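Local coordinates for endo alpha-1,4 polygalactosaminidase (Neosartorya fumigata, PDB 6OJ1), which hydrolyses alpha-1,4-linked galactosamine polymers from within the chain as a glycoside hydrolase of family GH114, and so disrupts microbial biofilms, at residues L50-L64 / L75-S87. Numbering follows the deposited sequence.
Sequences LNDTSVDAEIYDIDL and LQRAGRKVICYFS. With NAG (2-acetamido-2-deoxy-beta-D-glucopyranose), chain B.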
loop_
_atom_site.group_PDB
_atom_site.type_symbol
_atom_site.label_atom_id
_atom_site.label_comp_id
_atom_site.label_asym_id
_atom_site.label_seq_id
_atom_site.Cartn_x
_atom_site.Cartn_y
_atom_site.Cartn_z
ATOM N N LEU A 50 4.082 -8.325 -13.083
ATOM C CA LEU A 50 2.798 -8.089 -13.739
ATOM C C LEU A 50 2.803 -8.659 -15.153
ATOM O O LEU A 50 3.657 -8.310 -15.976
ATOM C CB LEU A 50 2.481 -6.591 -13.765
ATOM C CG LEU A 50 1.110 -6.255 -14.380
ATOM C CD1 LEU A 50 -0.058 -6.678 -13.459
ATOM C CD2 LEU A 50 1.012 -4.772 -14.743
ATOM N N ASN A 51 1.849 -9.553 -15.437
ATOM C CA ASN A 51 1.779 -10.168 -16.758
ATOM C C ASN A 51 0.348 -10.177 -17.291
ATOM O O ASN A 51 0.005 -11.018 -18.140
ATOM C CB ASN A 51 2.330 -11.597 -16.734
ATOM C CG ASN A 51 1.641 -12.467 -15.702
ATOM O OD1 ASN A 51 0.814 -11.987 -14.934
ATOM N ND2 ASN A 51 1.973 -13.762 -15.694
ATOM N N ASP A 52 -0.489 -9.274 -16.804
ATOM C CA ASP A 52 -1.856 -9.139 -17.288
ATOM C C ASP A 52 -2.224 -7.667 -17.171
ATOM O O ASP A 52 -2.370 -7.147 -16.064
ATOM C CB ASP A 52 -2.814 -10.015 -16.491
ATOM C CG ASP A 52 -4.215 -10.006 -17.066
ATOM O OD1 ASP A 52 -4.519 -9.120 -17.898
ATOM O OD2 ASP A 52 -4.993 -10.911 -16.715
ATOM N N THR A 53 -2.335 -6.985 -18.305
ATOM C CA THR A 53 -2.772 -5.595 -18.309
ATOM C C THR A 53 -4.148 -5.459 -18.946
ATOM O O THR A 53 -4.525 -4.373 -19.390
ATOM C CB THR A 53 -1.743 -4.718 -19.024
ATOM O OG1 THR A 53 -1.599 -5.155 -20.383
ATOM C CG2 THR A 53 -0.397 -4.841 -18.335
ATOM N N SER A 54 -4.890 -6.569 -19.010
ATOM C CA SER A 54 -6.208 -6.613 -19.631
ATOM C C SER A 54 -7.255 -5.914 -18.788
ATOM O O SER A 54 -8.326 -5.568 -19.300
ATOM C CB SER A 54 -6.636 -8.068 -19.843
ATOM O OG SER A 54 -7.080 -8.638 -18.616
ATOM N N VAL A 55 -6.975 -5.736 -17.501
ATOM C CA VAL A 55 -7.913 -5.086 -16.602
ATOM C C VAL A 55 -7.968 -3.605 -16.950
ATOM O O VAL A 55 -6.944 -2.913 -16.958
ATOM C CB VAL A 55 -7.505 -5.314 -15.142
ATOM C CG1 VAL A 55 -8.500 -4.663 -14.204
ATOM C CG2 VAL A 55 -7.395 -6.816 -14.872
ATOM N N ASP A 56 -9.169 -3.114 -17.242
ATOM C CA ASP A 56 -9.372 -1.719 -17.621
ATOM C C ASP A 56 -9.451 -0.844 -16.368
ATOM O O ASP A 56 -10.501 -0.324 -15.990
ATOM C CB ASP A 56 -10.633 -1.594 -18.463
ATOM C CG ASP A 56 -10.868 -0.189 -18.938
ATOM O OD1 ASP A 56 -9.871 0.552 -19.094
ATOM O OD2 ASP A 56 -12.047 0.177 -19.138
ATOM N N ALA A 57 -8.305 -0.690 -15.711
ATOM C CA ALA A 57 -8.184 0.169 -14.545
ATOM C C ALA A 57 -7.198 1.291 -14.838
ATOM O O ALA A 57 -6.191 1.074 -15.514
ATOM C CB ALA A 57 -7.708 -0.617 -13.315
ATOM N N GLU A 58 -7.477 2.486 -14.302
ATOM C CA GLU A 58 -6.605 3.633 -14.551
ATOM C C GLU A 58 -5.305 3.541 -13.774
ATOM O O GLU A 58 -4.304 4.134 -14.183
ATOM C CB GLU A 58 -7.287 4.948 -14.166
ATOM C CG GLU A 58 -8.391 5.425 -15.071
ATOM C CD GLU A 58 -8.891 6.798 -14.654
ATOM O OE1 GLU A 58 -8.055 7.723 -14.518
ATOM O OE2 GLU A 58 -10.112 6.945 -14.436
ATOM N N ILE A 59 -5.309 2.856 -12.628
ATOM C CA ILE A 59 -4.156 2.803 -11.742
ATOM C C ILE A 59 -3.823 1.344 -11.475
ATOM O O ILE A 59 -4.717 0.555 -11.151
ATOM C CB ILE A 59 -4.417 3.535 -10.407
ATOM C CG1 ILE A 59 -4.584 5.042 -10.632
ATOM C CG2 ILE A 59 -3.299 3.245 -9.429
ATOM C CD1 ILE A 59 -5.112 5.786 -9.394
ATOM N N TYR A 60 -2.547 0.988 -11.608
ATOM C CA TYR A 60 -2.053 -0.336 -11.249
ATOM C C TYR A 60 -1.064 -0.202 -10.104
ATOM O O TYR A 60 -0.122 0.582 -10.203
ATOM C CB TYR A 60 -1.353 -1.020 -12.433
ATOM C CG TYR A 60 -2.265 -1.764 -13.403
ATOM C CD1 TYR A 60 -3.286 -1.112 -14.074
ATOM C CD2 TYR A 60 -2.071 -3.118 -13.658
ATOM C CE1 TYR A 60 -4.107 -1.793 -14.967
ATOM C CE2 TYR A 60 -2.881 -3.803 -14.536
ATOM C CZ TYR A 60 -3.896 -3.132 -15.191
ATOM O OH TYR A 60 -4.708 -3.799 -16.084
ATOM N N ASP A 61 -1.280 -0.966 -9.029
ATOM C CA ASP A 61 -0.382 -1.026 -7.874
ATOM C C ASP A 61 0.359 -2.361 -7.986
ATOM O O ASP A 61 -0.262 -3.431 -7.928
ATOM C CB ASP A 61 -1.189 -0.910 -6.578
ATOM C CG ASP A 61 -0.331 -0.870 -5.324
ATOM O OD1 ASP A 61 0.902 -1.043 -5.392
ATOM O OD2 ASP A 61 -0.923 -0.649 -4.242
ATOM N N ILE A 62 1.678 -2.303 -8.194
ATOM C CA ILE A 62 2.476 -3.499 -8.453
ATOM C C ILE A 62 3.764 -3.438 -7.637
ATOM O O ILE A 62 4.186 -2.377 -7.164
ATOM C CB ILE A 62 2.805 -3.665 -9.948
ATOM C CG1 ILE A 62 3.630 -2.467 -10.440
ATOM C CG2 ILE A 62 1.509 -3.797 -10.786
ATOM C CD1 ILE A 62 4.008 -2.534 -11.935
ATOM N N ASP A 63 4.400 -4.598 -7.490
ATOM C CA ASP A 63 5.589 -4.696 -6.646
ATOM C C ASP A 63 6.771 -3.915 -7.219
ATOM O O ASP A 63 7.096 -4.022 -8.405
ATOM C CB ASP A 63 5.965 -6.165 -6.449
ATOM C CG ASP A 63 7.102 -6.332 -5.462
ATOM O OD1 ASP A 63 6.825 -6.391 -4.237
ATOM O OD2 ASP A 63 8.270 -6.356 -5.910
ATOM N N LEU A 64 7.424 -3.129 -6.351
ATOM C CA LEU A 64 8.556 -2.300 -6.754
ATOM C C LEU A 64 9.718 -3.126 -7.299
ATOM O O LEU A 64 10.368 -2.730 -8.274
ATOM C CB LEU A 64 9.031 -1.474 -5.548
ATOM C CG LEU A 64 10.360 -0.738 -5.729
ATOM C CD1 LEU A 64 10.258 0.290 -6.836
ATOM C CD2 LEU A 64 10.738 -0.095 -4.396
ATOM N N LEU A 75 2.681 0.492 -19.065
ATOM C CA LEU A 75 1.416 0.915 -18.476
ATOM C C LEU A 75 1.171 2.400 -18.713
ATOM O O LEU A 75 0.066 2.806 -19.088
ATOM C CB LEU A 75 1.404 0.588 -16.980
ATOM C CG LEU A 75 1.210 -0.893 -16.619
ATOM C CD1 LEU A 75 1.534 -1.131 -15.155
ATOM C CD2 LEU A 75 -0.210 -1.372 -16.932
ATOM N N GLN A 76 2.205 3.227 -18.533
ATOM C CA GLN A 76 2.038 4.666 -18.708
ATOM C C GLN A 76 1.812 5.033 -20.174
ATOM O O GLN A 76 1.060 5.972 -20.474
ATOM C CB GLN A 76 3.251 5.387 -18.127
ATOM C CG GLN A 76 3.372 5.170 -16.606
ATOM C CD GLN A 76 4.765 5.459 -16.087
ATOM O OE1 GLN A 76 5.740 5.405 -16.836
ATOM N NE2 GLN A 76 4.862 5.794 -14.815
ATOM N N ARG A 77 2.450 4.312 -21.100
ATOM C CA ARG A 77 2.161 4.506 -22.518
ATOM C C ARG A 77 0.694 4.226 -22.830
ATOM O O ARG A 77 0.128 4.832 -23.748
ATOM C CB ARG A 77 3.071 3.615 -23.363
ATOM N N ALA A 78 0.062 3.321 -22.082
ATOM C CA ALA A 78 -1.361 3.037 -22.241
ATOM C C ALA A 78 -2.251 4.005 -21.470
ATOM O O ALA A 78 -3.461 3.773 -21.401
ATOM C CB ALA A 78 -1.674 1.603 -21.804
ATOM N N GLY A 79 -1.686 5.061 -20.877
ATOM C CA GLY A 79 -2.465 6.052 -20.165
ATOM C C GLY A 79 -2.715 5.757 -18.702
ATOM O O GLY A 79 -3.519 6.456 -18.075
ATOM N N ARG A 80 -2.059 4.758 -18.136
ATOM C CA ARG A 80 -2.312 4.372 -16.761
ATOM C C ARG A 80 -1.246 4.948 -15.835
ATOM O O ARG A 80 -0.151 5.317 -16.261
ATOM C CB ARG A 80 -2.374 2.852 -16.651
ATOM C CG ARG A 80 -3.609 2.345 -17.364
ATOM C CD ARG A 80 -3.570 0.878 -17.610
ATOM N NE ARG A 80 -4.656 0.491 -18.509
ATOM C CZ ARG A 80 -4.837 -0.748 -18.951
ATOM N NH1 ARG A 80 -3.997 -1.704 -18.576
ATOM N NH2 ARG A 80 -5.845 -1.027 -19.769
ATOM N N LYS A 81 -1.599 5.047 -14.560
ATOM C CA LYS A 81 -0.658 5.437 -13.523
ATOM C C LYS A 81 -0.193 4.199 -12.766
ATOM O O LYS A 81 -0.952 3.244 -12.577
ATOM C CB LYS A 81 -1.302 6.436 -12.561
ATOM C CG LYS A 81 -1.629 7.814 -13.181
ATOM C CD LYS A 81 -0.373 8.661 -13.393
ATOM C CE LYS A 81 -0.703 10.066 -13.914
ATOM N NZ LYS A 81 -1.218 10.006 -15.313
ATOM N N VAL A 82 1.065 4.219 -12.317
ATOM C CA VAL A 82 1.665 3.065 -11.656
ATOM C C VAL A 82 2.079 3.458 -10.242
ATOM O O VAL A 82 2.904 4.365 -10.050
ATOM C CB VAL A 82 2.864 2.509 -12.440
ATOM C CG1 VAL A 82 3.404 1.257 -11.743
ATOM C CG2 VAL A 82 2.470 2.206 -13.884
ATOM N N ILE A 83 1.508 2.768 -9.260
ATOM C CA ILE A 83 1.909 2.866 -7.861
ATOM C C ILE A 83 2.799 1.671 -7.582
ATOM O O ILE A 83 2.460 0.543 -7.954
ATOM C CB ILE A 83 0.686 2.865 -6.925
ATOM C CG1 ILE A 83 -0.183 4.102 -7.158
ATOM C CG2 ILE A 83 1.113 2.812 -5.449
ATOM C CD1 ILE A 83 -1.497 4.092 -6.346
ATOM N N CYS A 84 3.937 1.908 -6.938
ATOM C CA CYS A 84 4.911 0.860 -6.679
ATOM C C CYS A 84 4.859 0.502 -5.202
ATOM O O CYS A 84 5.163 1.339 -4.334
ATOM C CB CYS A 84 6.306 1.312 -7.100
ATOM S SG CYS A 84 6.379 1.434 -8.915
ATOM N N TYR A 85 4.452 -0.730 -4.935
ATOM C CA TYR A 85 4.345 -1.277 -3.588
ATOM C C TYR A 85 5.723 -1.663 -3.054
ATOM O O TYR A 85 6.524 -2.278 -3.759
ATOM C CB TYR A 85 3.425 -2.510 -3.616
ATOM C CG TYR A 85 3.523 -3.357 -2.362
ATOM C CD1 TYR A 85 4.489 -4.357 -2.241
ATOM C CD2 TYR A 85 2.675 -3.128 -1.288
ATOM C CE1 TYR A 85 4.612 -5.112 -1.065
ATOM C CE2 TYR A 85 2.780 -3.877 -0.126
ATOM C CZ TYR A 85 3.752 -4.867 -0.017
ATOM O OH TYR A 85 3.879 -5.602 1.147
ATOM N N PHE A 86 5.977 -1.367 -1.781
ATOM C CA PHE A 86 7.098 -1.986 -1.090
ATOM C C PHE A 86 6.782 -1.968 0.398
ATOM O O PHE A 86 5.891 -1.245 0.846
ATOM C CB PHE A 86 8.423 -1.275 -1.383
ATOM C CG PHE A 86 8.536 0.114 -0.748
ATOM C CD1 PHE A 86 8.047 1.237 -1.411
ATOM C CD2 PHE A 86 9.178 0.287 0.482
ATOM C CE1 PHE A 86 8.162 2.507 -0.835
ATOM C CE2 PHE A 86 9.294 1.542 1.054
ATOM C CZ PHE A 86 8.798 2.661 0.392
ATOM N N SER A 87 7.472 -2.807 1.150
ATOM C CA SER A 87 7.262 -2.847 2.593
ATOM C C SER A 87 8.216 -1.874 3.253
ATOM O O SER A 87 9.436 -2.044 3.169
ATOM C CB SER A 87 7.470 -4.248 3.165
ATOM O OG SER A 87 7.186 -4.219 4.561
HETATM C C1 NAG B . 1.451 -14.702 -14.742
HETATM C C2 NAG B . 0.631 -15.798 -15.413
HETATM C C3 NAG B . 0.277 -16.901 -14.410
HETATM C C4 NAG B . 1.511 -17.391 -13.659
HETATM C C5 NAG B . 2.242 -16.201 -13.049
HETATM C C6 NAG B . 3.547 -16.573 -12.385
HETATM C C7 NAG B . -0.712 -14.952 -17.277
HETATM C C8 NAG B . -2.002 -14.309 -17.683
HETATM N N2 NAG B . -0.574 -15.215 -15.975
HETATM O O3 NAG B . -0.330 -17.975 -15.117
HETATM O O4 NAG B . 1.110 -18.271 -12.611
HETATM O O5 NAG B . 2.572 -15.272 -14.087
HETATM O O6 NAG B . 4.402 -17.270 -13.284
HETATM O O7 NAG B . 0.160 -15.240 -18.092
HETATM O O HOH W 1 -6.640 2.044 -18.753
HETATM O O HOH W 2 8.400 -4.369 -3.040
#
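Leu75 and Tyr60 meet where the end of helix 69-77 packs on strand 59-63, within the beta-alpha-beta unit formed by strand 59-63, helix 69-77 and strand 81-87. One methyl of the leucine, CD2, sits almost centrally over a face of the Tyr60 ring, 4.0 Å from the ring centroid, a CH-pi contact. Its other methyl, CD1, meets Leu50 CD2 tip to tip at 3.7 Å and also touches the Tyr60 CB. Beside them, Ile62 CD1 packs on Val82 CG1. The opposite face of the sheet carries Ile59 CG2 against Ile83 CD1, 3.7 Å apart. Strands 59-63 and 81-87 run parallel, and six backbone hydrogen bonds, from Lys81 N to Glu58 O at one end to Leu64 N to Tyr85 O at the other, join them and their flanking residues.

The looser, more solvent-exposed side lies where 53-58 wraps round Arg80. Extended from CG to NE, that side chain carries its guanidinium to the Thr53 carbonyl, and NH1 donates to Thr53 O at 2.8 Å in a nearly straight bond (174°), with the acceptor in the guanidinium plane. Val55 O lies over one face of the group and is itself gripped by the hydroxyl of Tyr60, whose OH donates to it at 2.6 Å. The planes of the Tyr60 ring and the guanidinium are nearly parallel (4° apart). Asp56 stays beyond salt-bridge distance.

Within the (beta/alpha)-barrel, strand 42-45 flanks 59-63 and strand 144-148 flanks 81-87. Asp63 OD1 is salt-bridged to Arg95, while OD2 is hydrogen-bonded to Phe65 N, and Tyr85 OH reaches Asp148. Cys84 is disulfide-linked to Cys142, while helix 124-140 packs against Leu64 and Phe86.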